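Local coordinates for protein esterase D (Lactobacillus rhamnosus, PDB 3DKR) that probably hydrolyses carboxylic esters as a serine hydrolase of the alpha/beta-hydrolase fold, at residues Ala107-Glu112 against Thr174-Asp179. Numbering follows the deposited sequence.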
loop_
_atom_site.group_PDB
_atom_site.type_symbol
_atom_site.label_atom_id
_atom_site.label_comp_id
_atom_site.label_asym_id
_atom_site.label_seq_id
_atom_site.Cartn_x
_atom_site.Cartn_y
_atom_site.Cartn_z
ATOM N N ALA A 107 1.532 6.495 -0.614
ATOM C CA ALA A 107 1.812 6.715 -2.044
ATOM C C ALA A 107 1.183 8.003 -2.525
ATOM O O ALA A 107 1.810 8.790 -3.235
ATOM C CB ALA A 107 1.311 5.554 -2.897
ATOM N N MET A 108 -0.061 8.237 -2.116
ATOM C CA MET A 108 -0.757 9.451 -2.529
ATOM C C MET A 108 -0.123 10.667 -1.869
ATOM O O MET A 108 0.036 11.701 -2.524
ATOM C CB MET A 108 -2.254 9.356 -2.253
ATOM C CG MET A 108 -2.974 8.291 -3.081
ATOM S SD MET A 108 -2.657 8.331 -4.875
ATOM C CE MET A 108 -2.990 10.062 -5.241
ATOM N N LYS A 109 0.254 10.574 -0.594
ATOM C CA LYS A 109 0.882 11.716 0.068
ATOM C C LYS A 109 2.244 12.024 -0.575
ATOM O O LYS A 109 2.647 13.186 -0.676
ATOM C CB LYS A 109 1.022 11.508 1.575
ATOM C CG LYS A 109 1.295 12.789 2.336
ATOM C CD LYS A 109 1.402 12.545 3.827
ATOM C CE LYS A 109 1.619 13.838 4.604
ATOM N NZ LYS A 109 0.372 14.650 4.747
ATOM N N ALA A 110 2.931 10.976 -1.034
ATOM C CA ALA A 110 4.168 11.140 -1.797
ATOM C C ALA A 110 3.935 11.930 -3.084
ATOM O O ALA A 110 4.653 12.897 -3.368
ATOM C CB ALA A 110 4.778 9.771 -2.101
ATOM N N LEU A 111 2.920 11.544 -3.855
ATOM C CA LEU A 111 2.599 12.281 -5.089
ATOM C C LEU A 111 2.286 13.757 -4.778
ATOM O O LEU A 111 2.681 14.666 -5.529
ATOM C CB LEU A 111 1.446 11.632 -5.852
ATOM C CG LEU A 111 1.734 10.236 -6.409
ATOM C CD1 LEU A 111 0.499 9.658 -7.082
ATOM C CD2 LEU A 111 2.910 10.261 -7.367
ATOM N N GLU A 112 1.578 13.986 -3.678
ATOM C CA GLU A 112 1.188 15.343 -3.275
ATOM C C GLU A 112 2.362 16.217 -2.823
ATOM O O GLU A 112 2.345 17.432 -3.037
ATOM C CB GLU A 112 0.204 15.274 -2.107
ATOM C CG GLU A 112 -1.153 14.662 -2.421
ATOM C CD GLU A 112 -2.001 14.329 -1.169
ATOM O OE1 GLU A 112 -1.492 14.423 -0.026
ATOM O OE2 GLU A 112 -3.201 13.996 -1.366
ATOM N N THR A 174 -7.333 11.336 6.313
ATOM C CA THR A 174 -8.203 12.464 5.968
ATOM C C THR A 174 -7.386 13.667 5.504
ATOM O O THR A 174 -7.794 14.400 4.607
ATOM C CB THR A 174 -9.152 12.894 7.130
ATOM O OG1 THR A 174 -8.408 13.313 8.275
ATOM C CG2 THR A 174 -10.132 11.755 7.503
ATOM N N THR A 175 -6.209 13.858 6.084
ATOM C CA THR A 175 -5.361 14.982 5.672
ATOM C C THR A 175 -4.834 14.753 4.257
ATOM O O THR A 175 -4.851 15.660 3.417
ATOM C CB THR A 175 -4.225 15.174 6.644
ATOM O OG1 THR A 175 -4.792 15.513 7.923
ATOM C CG2 THR A 175 -3.267 16.269 6.166
ATOM N N VAL A 176 -4.391 13.530 3.983
ATOM C CA VAL A 176 -4.000 13.170 2.627
ATOM C C VAL A 176 -5.149 13.385 1.645
ATOM O O VAL A 176 -4.951 13.956 0.569
ATOM C CB VAL A 176 -3.470 11.710 2.559
ATOM C CG1 VAL A 176 -3.181 11.307 1.103
ATOM C CG2 VAL A 176 -2.225 11.561 3.414
ATOM N N ALA A 177 -6.369 13.014 2.023
ATOM C CA ALA A 177 -7.509 13.184 1.134
ATOM C C ALA A 177 -7.753 14.660 0.831
ATOM O O ALA A 177 -8.050 15.008 -0.308
ATOM C CB ALA A 177 -8.751 12.552 1.706
ATOM N N ALA A 178 -7.607 15.513 1.847
ATOM C CA ALA A 178 -7.839 16.966 1.691
ATOM C C ALA A 178 -6.819 17.619 0.757
ATOM O O ALA A 178 -7.071 18.709 0.231
ATOM C CB ALA A 178 -7.824 17.645 3.037
ATOM N N ASP A 179 -5.680 16.962 0.565
ATOM C CA ASP A 179 -4.605 17.473 -0.293
ATOM C C ASP A 179 -4.557 16.825 -1.678
ATOM O O ASP A 179 -3.603 17.040 -2.416
ATOM C CB ASP A 179 -3.242 17.261 0.381
ATOM C CG ASP A 179 -2.911 18.323 1.404
ATOM O OD1 ASP A 179 -3.518 19.429 1.378
ATOM O OD2 ASP A 179 -2.021 18.065 2.241
HETATM O O HOH W 1 -0.944 15.599 2.379
#
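Glu112 reaches across from helix 101-113 into the C-terminal turn of helix 155-178, where its carboxylate lies against the backbone of Val176 and Asp179. Glu112 OE2 comes within 2.6 Å of Val176 O. The other oxygen, Glu112 OE1, sits 3.4 Å from Asp179 CB. The side chains of Glu112 and Asp179 run at about a right angle, with their carboxylate planes 83° apart. A single water links the two acids, donating to Glu112 OE1 and, at 2.7 Å, to Asp179 OD2, and it accepts from Lys109 NZ at 2.9 Å; the lysine's charge probably eases the closeness of the acids. The lysine chain passes at a slant over Val176 CG2, which lies 3.7 Å from Lys109 CB and also touches CG and CD; its chi1 of -164° sets CG opposite the backbone N, and a bend at chi4 turns NZ to the water. The other methyl, Val176 CG1, packs on Met108 CB at 4.0 Å. Replacing Glu112 with an alanine would probably leave the water without one of its acceptors and open a gap beside the last helical turn, where Leu180 and Val183 also touch the glutamate. The segment axes of 107-112 and 174-178 approach to 9.6 Å at 40°, joining the long helix 155-178 to helix 101-113, which starts at the predicted nucleophile Ser101 and leads out of the nucleophile elbow, as in alpha/beta-hydrolases.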